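Local coordinates for hypothetical protein PA3352 (Pseudomonas aeruginosa, PDB 2FUP), which probably acts, as FlgN-family members do, as an export chaperone for flagellar hook-filament junction proteins, at residues A63-E68 / A79-E84. Numbering follows the deposited sequence.
Sequences AEILRE and ARYARE
Y81 carries its ring out toward helix 39-68 because CG stands anti to the backbone N (chi1 -176°). On I65 the branch CG2 takes the same place, anti to its own N, and this methyl is the one that meets the ring. L66 sends CD2 to the near end of the tyrosine.

Two methyl groups touch the tyrosine along its length. L66 CD2 lies 4.1 Å from Y81 CG and is about as far from Y81 CB and CD1. The L66 side chain runs nearly at right angles to that of Y81. I65 CG2 sits farther out, 3.8 Å from Y81 OH and 4.1 Å from Y81 CE1. It is about as far from Y81 CZ, so it meets the hydroxyl end of the ring. Both methyls approach the ring obliquely. The contact is apolar and modest, burying 123 Å² in total. The backbones come closest at L66 and Y81, whose CA atoms are 7.4 Å apart. L66 CD2 and the CB/CG end of Y81 fill this gap, and the ring extends beyond it to I65. Within helix 39-68, R67 NH1 donates to E64 OE1 over 2.9 Å in a salt bridge.

The contact joins the C-terminal end of helix 39-68 to the short helix 75-82, near one end of an all-helical bundle. L66 also packs on V71 and L73 in the connecting loop. I65 leans on T7, L8 and L11 of helix 7-34. Y81 likewise reaches L8, and it touches L91 of helix 88-114, so its side chain touches all three long helices, 7-34, 39-68 and 88-114.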
loop_
_atom_site.group_PDB
_atom_site.type_symbol
_atom_site.label_atom_id
_atom_site.label_comp_id
_atom_site.label_asym_id
_atom_site.label_seq_id
_atom_site.Cartn_x
_atom_site.Cartn_y
_atom_site.Cartn_z
ATOM N N ALA A 63 5.800 8.875 -5.767
ATOM C CA ALA A 63 6.416 8.845 -7.105
ATOM C C ALA A 63 6.806 10.271 -7.532
ATOM O O ALA A 63 7.887 10.483 -8.128
ATOM C CB ALA A 63 5.434 8.240 -8.170
ATOM N N GLU A 64 5.918 11.261 -7.250
ATOM C CA GLU A 64 6.196 12.634 -7.636
ATOM C C GLU A 64 7.397 13.216 -6.889
ATOM O O GLU A 64 8.229 13.916 -7.470
ATOM C CB GLU A 64 4.953 13.512 -7.470
ATOM C CG GLU A 64 5.087 14.983 -7.933
ATOM C CD GLU A 64 5.435 15.193 -9.405
ATOM O OE1 GLU A 64 5.090 14.289 -10.198
ATOM O OE2 GLU A 64 6.012 16.292 -9.770
ATOM N N ILE A 65 7.531 12.883 -5.606
ATOM C CA ILE A 65 8.653 13.352 -4.847
ATOM C C ILE A 65 9.930 12.790 -5.474
ATOM O O ILE A 65 10.941 13.512 -5.637
ATOM C CB ILE A 65 8.474 12.975 -3.353
ATOM C CG1 ILE A 65 7.345 13.806 -2.770
ATOM C CG2 ILE A 65 9.765 13.129 -2.620
ATOM C CD1 ILE A 65 6.922 13.395 -1.392
ATOM N N LEU A 66 9.970 11.486 -5.737
ATOM C CA LEU A 66 11.185 10.912 -6.296
ATOM C C LEU A 66 11.481 11.440 -7.701
ATOM O O LEU A 66 12.647 11.747 -8.022
ATOM C CB LEU A 66 11.135 9.370 -6.287
ATOM C CG LEU A 66 10.976 8.701 -4.915
ATOM C CD1 LEU A 66 10.815 7.185 -5.070
ATOM C CD2 LEU A 66 12.147 9.052 -4.068
ATOM N N ARG A 67 10.444 11.587 -8.524
ATOM C CA ARG A 67 10.655 12.100 -9.857
ATOM C C ARG A 67 11.243 13.520 -9.865
ATOM O O ARG A 67 12.173 13.806 -10.626
ATOM C CB ARG A 67 9.304 12.090 -10.570
ATOM C CG ARG A 67 9.109 12.586 -11.972
ATOM C CD ARG A 67 7.570 12.507 -12.254
ATOM N NE ARG A 67 7.068 11.132 -12.349
ATOM C CZ ARG A 67 5.965 10.694 -11.807
ATOM N NH1 ARG A 67 5.200 11.483 -11.067
ATOM N NH2 ARG A 67 5.572 9.434 -11.973
ATOM N N GLU A 68 10.723 14.375 -8.986
ATOM C CA GLU A 68 11.198 15.740 -8.899
ATOM C C GLU A 68 12.608 15.772 -8.380
ATOM O O GLU A 68 13.370 16.682 -8.735
ATOM C CB GLU A 68 10.283 16.587 -8.031
ATOM C CG GLU A 68 8.924 16.779 -8.660
ATOM C CD GLU A 68 8.005 17.741 -7.845
ATOM O OE1 GLU A 68 8.524 18.378 -6.862
ATOM O OE2 GLU A 68 6.784 17.799 -8.141
ATOM N N ALA A 79 17.014 4.798 -2.456
ATOM C CA ALA A 79 18.309 4.800 -1.759
ATOM C C ALA A 79 19.171 5.980 -2.076
ATOM O O ALA A 79 19.878 6.553 -1.205
ATOM C CB ALA A 79 19.040 3.515 -2.039
ATOM N N ARG A 80 19.145 6.423 -3.321
ATOM C CA ARG A 80 19.851 7.648 -3.691
ATOM C C ARG A 80 19.285 8.889 -3.002
ATOM O O ARG A 80 19.993 9.740 -2.503
ATOM C CB ARG A 80 19.841 7.848 -5.205
ATOM C CG ARG A 80 20.526 9.151 -5.661
ATOM C CD ARG A 80 22.017 9.144 -5.368
ATOM N NE ARG A 80 22.553 10.503 -5.275
ATOM C CZ ARG A 80 22.698 11.195 -4.144
ATOM N NH1 ARG A 80 22.372 10.680 -2.964
ATOM N NH2 ARG A 80 23.197 12.424 -4.193
ATOM N N TYR A 81 17.963 8.961 -2.994
ATOM C CA TYR A 81 17.296 10.038 -2.272
ATOM C C TYR A 81 17.692 10.050 -0.790
ATOM O O TYR A 81 17.885 11.118 -0.204
ATOM C CB TYR A 81 15.790 9.848 -2.403
ATOM C CG TYR A 81 14.933 10.919 -1.792
ATOM C CD1 TYR A 81 14.570 12.018 -2.508
ATOM C CD2 TYR A 81 14.465 10.787 -0.497
ATOM C CE1 TYR A 81 13.764 12.992 -1.942
ATOM C CE2 TYR A 81 13.678 11.738 0.094
ATOM C CZ TYR A 81 13.316 12.843 -0.638
ATOM O OH TYR A 81 12.488 13.829 -0.096
ATOM N N ALA A 82 17.733 8.876 -0.203
ATOM C CA ALA A 82 17.968 8.690 1.217
ATOM C C ALA A 82 19.411 8.908 1.677
ATOM O O ALA A 82 19.661 9.083 2.884
ATOM C CB ALA A 82 17.561 7.274 1.564
ATOM N N ARG A 83 20.333 8.780 0.736
ATOM C CA ARG A 83 21.746 8.587 1.054
ATOM C C ARG A 83 22.282 9.583 2.068
ATOM O O ARG A 83 22.995 9.164 2.994
ATOM C CB ARG A 83 22.555 8.625 -0.268
ATOM C CG ARG A 83 24.078 8.506 -0.162
ATOM C CD ARG A 83 24.745 8.978 -1.493
ATOM N NE ARG A 83 24.303 8.179 -2.638
ATOM N N GLU A 84 22.023 10.857 1.866
ATOM C CA GLU A 84 22.563 11.883 2.775
ATOM C C GLU A 84 21.528 12.404 3.789
ATOM O O GLU A 84 21.745 13.463 4.422
ATOM C CB GLU A 84 23.119 13.028 1.965
ATOM C CG GLU A 84 24.221 12.600 0.998
ATOM C CD GLU A 84 25.524 12.259 1.713
#